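Local coordinates for uncharacterized protein (Silicibacter pomeroyi DSS-3, PDB 2RE3) that is of unknown function but belongs to the DUF1285 family, has a fold built on repeated structural motifs, and may take part in signal transduction, at residues 91-96 with 142-147; 108-113 with 164-169; 13-18 with 51-56. All coordinates share one frame; numbering follows the deposited sequence.

Contact 1 (91-96 with 142-147)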
# COMPACT_ATOMS: atom_id res chain seq x y z
N VAL A 91 -9.69 4.16 5.36
CA VAL A 91 -8.79 3.06 5.04
C VAL A 91 -8.54 2.29 6.32
O VAL A 91 -8.08 2.85 7.30
CB VAL A 91 -7.46 3.55 4.44
CG1 VAL A 91 -6.57 2.36 4.15
CG2 VAL A 91 -7.71 4.39 3.18
N ASP A 92 -8.89 1.01 6.31
CA ASP A 92 -8.87 0.22 7.51
C ASP A 92 -7.46 0.07 7.96
O ASP A 92 -7.17 0.26 9.12
CB ASP A 92 -9.50 -1.15 7.28
CG ASP A 92 -11.01 -1.09 7.29
OD1 ASP A 92 -11.56 -0.02 7.64
OD2 ASP A 92 -11.65 -2.10 6.93
N ASP A 93 -6.58 -0.26 7.02
CA ASP A 93 -5.18 -0.49 7.30
C ASP A 93 -4.29 0.25 6.28
O ASP A 93 -4.01 1.42 6.47
CB ASP A 93 -4.92 -2.00 7.33
CG ASP A 93 -3.59 -2.36 7.95
OD1 ASP A 93 -2.84 -1.45 8.33
OD2 ASP A 93 -3.30 -3.56 8.09
N ALA A 94 -3.87 -0.40 5.20
CA ALA A 94 -3.07 0.28 4.19
C ALA A 94 -3.95 0.46 2.97
O ALA A 94 -4.90 -0.29 2.78
CB ALA A 94 -1.83 -0.51 3.86
N PRO A 95 -3.68 1.50 2.17
CA PRO A 95 -4.43 1.68 0.93
C PRO A 95 -4.20 0.58 -0.11
O PRO A 95 -5.01 0.42 -1.05
CB PRO A 95 -3.93 3.03 0.41
CG PRO A 95 -2.60 3.27 1.10
CD PRO A 95 -2.70 2.59 2.40
N PHE A 96 -3.11 -0.17 0.05
CA PHE A 96 -2.79 -1.24 -0.91
C PHE A 96 -2.41 -2.55 -0.25
O PHE A 96 -2.01 -2.58 0.91
CB PHE A 96 -1.65 -0.82 -1.81
CG PHE A 96 -1.91 0.45 -2.58
CD1 PHE A 96 -2.88 0.50 -3.56
CD2 PHE A 96 -1.12 1.57 -2.37
CE1 PHE A 96 -3.09 1.65 -4.28
CE2 PHE A 96 -1.32 2.73 -3.10
CZ PHE A 96 -2.31 2.76 -4.06
N ALA A 142 2.93 -7.98 10.86
CA ALA A 142 2.28 -7.50 9.63
C ALA A 142 3.17 -6.41 9.01
O ALA A 142 3.18 -5.25 9.44
CB ALA A 142 0.91 -6.95 9.92
N PRO A 143 3.95 -6.77 8.00
CA PRO A 143 4.87 -5.81 7.45
C PRO A 143 4.28 -5.08 6.24
O PRO A 143 3.47 -5.63 5.51
CB PRO A 143 6.04 -6.70 7.01
CG PRO A 143 5.40 -7.97 6.60
CD PRO A 143 4.04 -8.05 7.29
N TYR A 144 4.73 -3.84 6.03
CA TYR A 144 4.32 -3.03 4.90
C TYR A 144 5.49 -2.68 4.03
O TYR A 144 6.64 -2.80 4.46
CB TYR A 144 3.70 -1.75 5.42
CG TYR A 144 2.55 -1.96 6.38
CD1 TYR A 144 2.78 -2.25 7.71
CD2 TYR A 144 1.22 -1.83 5.96
CE1 TYR A 144 1.74 -2.40 8.62
CE2 TYR A 144 0.16 -1.98 6.87
CZ TYR A 144 0.44 -2.27 8.21
OH TYR A 144 -0.54 -2.43 9.13
N VAL A 145 5.21 -2.24 2.80
CA VAL A 145 6.20 -1.60 1.93
C VAL A 145 5.63 -0.32 1.31
O VAL A 145 4.46 -0.25 0.93
CB VAL A 145 6.73 -2.54 0.83
CG1 VAL A 145 5.62 -3.05 -0.07
CG2 VAL A 145 7.76 -1.83 -0.01
N HIS A 146 6.45 0.72 1.27
CA HIS A 146 6.05 1.99 0.70
C HIS A 146 5.98 1.87 -0.82
O HIS A 146 6.86 1.26 -1.45
CB HIS A 146 7.07 3.05 1.10
CG HIS A 146 6.82 4.43 0.56
ND1 HIS A 146 7.42 4.88 -0.59
CD2 HIS A 146 6.12 5.48 1.06
CE1 HIS A 146 7.06 6.14 -0.80
NE2 HIS A 146 6.28 6.53 0.19
N VAL A 147 4.90 2.40 -1.38
CA VAL A 147 4.69 2.40 -2.84
C VAL A 147 4.93 3.80 -3.37
O VAL A 147 5.74 3.99 -4.26
CB VAL A 147 3.26 1.98 -3.18
CG1 VAL A 147 3.05 1.97 -4.71
CG2 VAL A 147 2.92 0.65 -2.49
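Y144 and D93 make the single hydrogen bond between segments 91-96 and 142-147. The phenol donates from Y144 OH to D93 OD1 over 2.6 Å and uses the syn lone pair of that oxygen, the one on the side of OD2. The carboxylate carbon sits at the edge of the ring, in its plane, yet the carboxylate itself is turned almost upright to the ring, the two planes being 81° apart. D93 presents its carboxylate in this way with CG anti to the backbone N (chi1 -165°). Its other oxygen, OD2, forms a salt bridge with R47, which would probably favour the charged form of D93, and the two partners together are likely to limit its rotation. A phenylalanine in place of Y144 would probably leave D93 OD1 without this donor and set the carboxylate freer to turn about its remaining salt bridge with R47.

The contact lies where the chain passes between two mixed six-stranded sheets of the same strand order, consistent with a fold of repeated motifs: the 91-96 loop carries the chain from strand 86-91 of the first sheet to strand 96-104 of the second. Strand 144-148 lies in that second sheet, separated from 96-104 by strand 151-155.

Apolar contacts add to the polar one. A94 CB approaches the ring edge of Y144, 3.9 Å from CE2, on the flank that also faces D93, while R131 adds a cation-pi interaction to this ring. Farther along, F96 and V147 cross at about a right angle, V147 CG2 meeting F96 CD2 obliquely at 4.1 Å. L151 and A153 of the intervening strand also touch the F96 side chain.

Contact 2 (108-113 with 164-169)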
# COMPACT_ATOMS: atom_id res chain seq x y z
N ARG A 108 23.27 -9.93 0.30
CA ARG A 108 23.14 -8.55 0.74
C ARG A 108 23.00 -7.59 -0.42
O ARG A 108 22.61 -6.45 -0.21
CB ARG A 108 24.31 -8.15 1.66
CG ARG A 108 24.22 -8.82 3.03
CD ARG A 108 25.51 -8.74 3.76
NE ARG A 108 25.45 -9.02 5.19
CZ ARG A 108 26.50 -9.48 5.90
NH1 ARG A 108 27.66 -9.73 5.29
NH2 ARG A 108 26.40 -9.70 7.21
N LYS A 109 23.24 -8.06 -1.63
CA LYS A 109 23.05 -7.25 -2.84
C LYS A 109 21.64 -7.42 -3.42
O LYS A 109 21.32 -6.81 -4.45
CB LYS A 109 24.15 -7.60 -3.88
CG LYS A 109 25.58 -7.13 -3.48
CD LYS A 109 26.70 -7.94 -4.15
N GLN A 110 20.76 -8.19 -2.76
CA GLN A 110 19.45 -8.57 -3.36
C GLN A 110 18.50 -7.37 -3.47
O GLN A 110 18.58 -6.44 -2.70
CB GLN A 110 18.80 -9.75 -2.62
CG GLN A 110 17.65 -9.40 -1.71
CD GLN A 110 17.17 -10.56 -0.79
OE1 GLN A 110 17.19 -11.75 -1.16
NE2 GLN A 110 16.72 -10.20 0.41
N VAL A 111 17.62 -7.41 -4.47
CA VAL A 111 16.61 -6.38 -4.68
C VAL A 111 15.21 -7.02 -4.74
O VAL A 111 14.96 -8.00 -5.46
CB VAL A 111 16.87 -5.56 -5.99
CG1 VAL A 111 15.84 -4.44 -6.14
CG2 VAL A 111 18.29 -5.00 -5.99
N LEU A 112 14.30 -6.46 -3.97
CA LEU A 112 12.94 -6.98 -3.87
C LEU A 112 11.99 -6.01 -4.57
O LEU A 112 11.85 -4.86 -4.15
CB LEU A 112 12.51 -7.17 -2.40
CG LEU A 112 13.36 -8.07 -1.50
CD1 LEU A 112 12.83 -8.06 -0.03
CD2 LEU A 112 13.35 -9.47 -2.03
N THR A 113 11.35 -6.46 -5.65
CA THR A 113 10.33 -5.68 -6.35
C THR A 113 8.93 -6.24 -6.07
O THR A 113 8.61 -7.40 -6.36
CB THR A 113 10.61 -5.59 -7.83
OG1 THR A 113 11.85 -4.91 -8.01
CG2 THR A 113 9.51 -4.80 -8.55
N MSE A 164 10.12 -14.62 4.10
CA MSE A 164 10.81 -15.32 5.18
C MSE A 164 11.99 -16.11 4.65
O MSE A 164 13.02 -16.17 5.29
CB MSE A 164 9.87 -16.27 5.92
CG MSE A 164 8.72 -15.58 6.64
SE MSE A 164 9.35 -14.54 8.13
CE MSE A 164 10.11 -16.15 9.02
N ASP A 165 11.83 -16.71 3.48
CA ASP A 165 12.88 -17.55 2.89
C ASP A 165 14.02 -16.74 2.25
O ASP A 165 14.98 -17.31 1.74
CB ASP A 165 12.26 -18.49 1.85
CG ASP A 165 11.29 -19.48 2.45
OD1 ASP A 165 11.58 -20.00 3.53
OD2 ASP A 165 10.23 -19.76 1.83
N LEU A 166 13.89 -15.42 2.25
CA LEU A 166 14.89 -14.53 1.68
C LEU A 166 15.41 -13.59 2.74
O LEU A 166 16.09 -12.62 2.44
CB LEU A 166 14.31 -13.75 0.49
CG LEU A 166 13.98 -14.65 -0.72
CD1 LEU A 166 13.27 -13.88 -1.81
CD2 LEU A 166 15.24 -15.30 -1.27
N GLY A 167 15.12 -13.92 3.99
CA GLY A 167 15.52 -13.09 5.12
C GLY A 167 16.93 -13.34 5.58
O GLY A 167 17.59 -14.27 5.16
N GLU A 168 17.39 -12.47 6.47
CA GLU A 168 18.78 -12.49 6.90
C GLU A 168 18.83 -11.91 8.31
O GLU A 168 17.90 -11.19 8.71
CB GLU A 168 19.65 -11.65 5.95
CG GLU A 168 21.15 -11.71 6.22
CD GLU A 168 21.65 -13.15 6.19
OE1 GLU A 168 21.91 -13.67 5.10
OE2 GLU A 168 21.74 -13.77 7.26
N ILE A 169 19.90 -12.23 9.04
CA ILE A 169 20.16 -11.69 10.37
C ILE A 169 21.33 -10.71 10.35
O ILE A 169 22.43 -11.03 9.86
CB ILE A 169 20.43 -12.81 11.39
CG1 ILE A 169 19.12 -13.52 11.71
CG2 ILE A 169 21.11 -12.28 12.67
CD1 ILE A 169 19.32 -14.87 12.33
O HOH W 1 18.58 -13.46 0.55
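The carboxamide of Q110 points its nitrogen at the backbone carbonyl of L166. Q110 NE2 donates to L166 O over 3.2 Å in a nearly straight bond, with an N-H...O angle of 167°. The acceptor lies close to the amide plane of Q110, whereas the donor is tilted somewhat from the plane of the carbonyl. Beyond CG the glutamine is extended (chi2 -170°), which lets its amide reach from segment 108-113 to the turn of the other segment.

The two side chains cross obliquely, and the oxygen of Q110 comes alongside the root of the leucine: OE1 is 3.9 Å from L166 CB. A water joins the two residues, donating to Q110 OE1 at 2.8 Å and, over a longer distance, to L166 O. The L166 carbonyl therefore receives the amide directly and the water as well. Past the glutamine, L112 CD2 turns to L166 CD1 at 4.4 Å, a loose apolar touch; Q110, L112 and L166 all rest on V103 of strand 96-104.

L166 belongs to a type I turn from M164 to G167, closed by a weak backbone bond, which leads from helix 157-164 into strand 168-170. The contact thus joins the start of strand 111-116, in a six-stranded sheet, to the connection entering the three-stranded antiparallel sheet. Strand 173-178 of that smaller sheet takes part too, since W177 O accepts a second bond from Q110 NE2.

With two carbonyls met by NE2 and a donating water met by OE1, the bonding pattern distinguishes nitrogen from oxygen: a flipped amide would turn its oxygen to the acceptors, so the amide of this buried residue is probably held in one of its two flips.

Contact 3 (13-18 with 51-56)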
# COMPACT_ATOMS: atom_id res chain seq x y z
N ASP A 13 -22.84 13.97 -7.09
CA ASP A 13 -22.26 13.15 -8.17
C ASP A 13 -21.83 11.83 -7.53
O ASP A 13 -21.08 11.84 -6.55
CB ASP A 13 -21.03 13.83 -8.77
CG ASP A 13 -21.26 14.37 -10.20
OD1 ASP A 13 -22.34 14.93 -10.51
OD2 ASP A 13 -20.32 14.23 -11.02
N GLY A 14 -22.30 10.70 -8.08
CA GLY A 14 -22.16 9.39 -7.43
C GLY A 14 -20.92 8.59 -7.84
O GLY A 14 -19.99 9.14 -8.42
N LEU A 15 -20.91 7.30 -7.53
CA LEU A 15 -19.75 6.46 -7.79
C LEU A 15 -19.33 6.40 -9.26
O LEU A 15 -18.23 6.82 -9.63
CB LEU A 15 -20.02 5.04 -7.32
CG LEU A 15 -18.83 4.09 -7.42
CD1 LEU A 15 -17.70 4.70 -6.63
CD2 LEU A 15 -19.21 2.69 -6.92
N LEU A 16 -20.24 5.89 -10.08
CA LEU A 16 -20.01 5.71 -11.51
C LEU A 16 -19.83 7.03 -12.25
O LEU A 16 -19.02 7.12 -13.18
CB LEU A 16 -21.17 4.91 -12.13
CG LEU A 16 -21.06 3.38 -12.12
CD1 LEU A 16 -20.01 2.85 -11.12
CD2 LEU A 16 -22.41 2.71 -11.95
N ALA A 17 -20.60 8.06 -11.86
CA ALA A 17 -20.47 9.35 -12.54
C ALA A 17 -19.08 9.89 -12.26
O ALA A 17 -18.42 10.39 -13.16
CB ALA A 17 -21.55 10.33 -12.09
N SER A 18 -18.62 9.74 -11.03
CA SER A 18 -17.32 10.26 -10.66
C SER A 18 -16.21 9.56 -11.39
O SER A 18 -15.27 10.21 -11.83
CB SER A 18 -17.11 10.10 -9.16
OG SER A 18 -18.07 10.85 -8.49
N TRP A 51 -12.52 -2.56 -2.03
CA TRP A 51 -13.15 -1.25 -1.84
C TRP A 51 -14.63 -1.47 -1.60
O TRP A 51 -15.27 -2.30 -2.26
CB TRP A 51 -12.92 -0.37 -3.07
CG TRP A 51 -11.53 0.22 -3.18
CD1 TRP A 51 -10.35 -0.42 -3.02
CD2 TRP A 51 -11.20 1.58 -3.51
NE1 TRP A 51 -9.30 0.45 -3.23
CE2 TRP A 51 -9.80 1.69 -3.52
CE3 TRP A 51 -11.96 2.72 -3.80
CZ2 TRP A 51 -9.15 2.89 -3.79
CZ3 TRP A 51 -11.30 3.91 -4.06
CH2 TRP A 51 -9.92 3.98 -4.07
N PHE A 52 -15.18 -0.77 -0.61
CA PHE A 52 -16.59 -0.90 -0.29
C PHE A 52 -17.21 0.45 -0.50
O PHE A 52 -16.62 1.44 -0.11
CB PHE A 52 -16.79 -1.29 1.15
CG PHE A 52 -16.48 -2.72 1.44
CD1 PHE A 52 -15.19 -3.13 1.68
CD2 PHE A 52 -17.48 -3.65 1.51
CE1 PHE A 52 -14.92 -4.46 1.98
CE2 PHE A 52 -17.20 -4.95 1.81
CZ PHE A 52 -15.91 -5.34 2.04
N TYR A 53 -18.38 0.48 -1.14
CA TYR A 53 -19.09 1.74 -1.35
C TYR A 53 -20.49 1.61 -0.73
O TYR A 53 -21.25 0.72 -1.07
CB TYR A 53 -19.15 2.06 -2.85
CG TYR A 53 -19.92 3.32 -3.19
CD1 TYR A 53 -19.39 4.57 -2.92
CD2 TYR A 53 -21.17 3.26 -3.78
CE1 TYR A 53 -20.12 5.74 -3.21
CE2 TYR A 53 -21.90 4.42 -4.09
CZ TYR A 53 -21.36 5.65 -3.81
OH TYR A 53 -22.07 6.79 -4.11
N GLN A 54 -20.82 2.49 0.21
CA GLN A 54 -22.08 2.36 0.92
C GLN A 54 -22.24 0.96 1.52
O GLN A 54 -23.37 0.47 1.61
CB GLN A 54 -23.27 2.63 -0.01
CG GLN A 54 -23.31 3.99 -0.65
CD GLN A 54 -24.27 4.02 -1.84
OE1 GLN A 54 -24.73 2.97 -2.30
NE2 GLN A 54 -24.55 5.22 -2.36
N GLY A 55 -21.14 0.32 1.89
CA GLY A 55 -21.19 -1.03 2.50
C GLY A 55 -21.18 -2.20 1.54
O GLY A 55 -21.18 -3.32 1.97
N THR A 56 -21.18 -1.95 0.24
CA THR A 56 -21.20 -3.00 -0.79
C THR A 56 -19.86 -3.02 -1.49
O THR A 56 -19.38 -1.98 -1.95
CB THR A 56 -22.28 -2.77 -1.89
OG1 THR A 56 -23.57 -2.61 -1.29
CG2 THR A 56 -22.33 -3.96 -2.89
O HOH W 2 -23.68 6.59 -6.31
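G14 O is gripped twice by S18, through the backbone N at 3.0 Å and the hydroxyl OG at 2.6 Å, the two donors arriving from opposite faces of the carbonyl plane. G14 is the N-cap of helix 15-21, and its CA lies near the hydroxyl of Y53. At this same helix end, a water accepts from L15 N at 3.1 Å and is hydrogen-bonded to Y53 OH at 2.7 Å, linking the first turn to the phenol without a direct bond.

The apolar part is L15 laid over one face of the Y53 ring. Its CB makes a CH-pi contact 3.9 Å from the centroid of the Y53 ring and 17° off the normal. With CG anti to the backbone N (chi1 -175°), L15 runs along the ring toward its root, where CD2 lies 3.7 Å from Y53 CD2. Q54 CG covers the opposite face, and M43 touches both L15 and Y53.

Y53 also opens a type I' turn, closed by paired backbone bonds with T56; the arrangement is that of a tight two-residue beta hairpin at the margin of a six-stranded sheet, with the N-terminal helix packed against its first strand.

Contact 3 closes first along the chain, whereas contacts 1 and 2 interleave, their segments alternating in the order 91-96, 108-113, 142-147 and 164-169. Contact 3 belongs to the first six-stranded sheet; contacts 1 and 2 both reach the second. Contact 1 lies near the middle of the molecule, its centre about 20 Å from that of contact 2 and about 22 Å from that of contact 3. The outer two lie on opposite sides of the chain's centre, about 40 Å apart between centres. The series therefore spans an elongated protein: the N-terminal helix at one end, the passage between the repeated sheets centrally, and the three-stranded sheet at the other end.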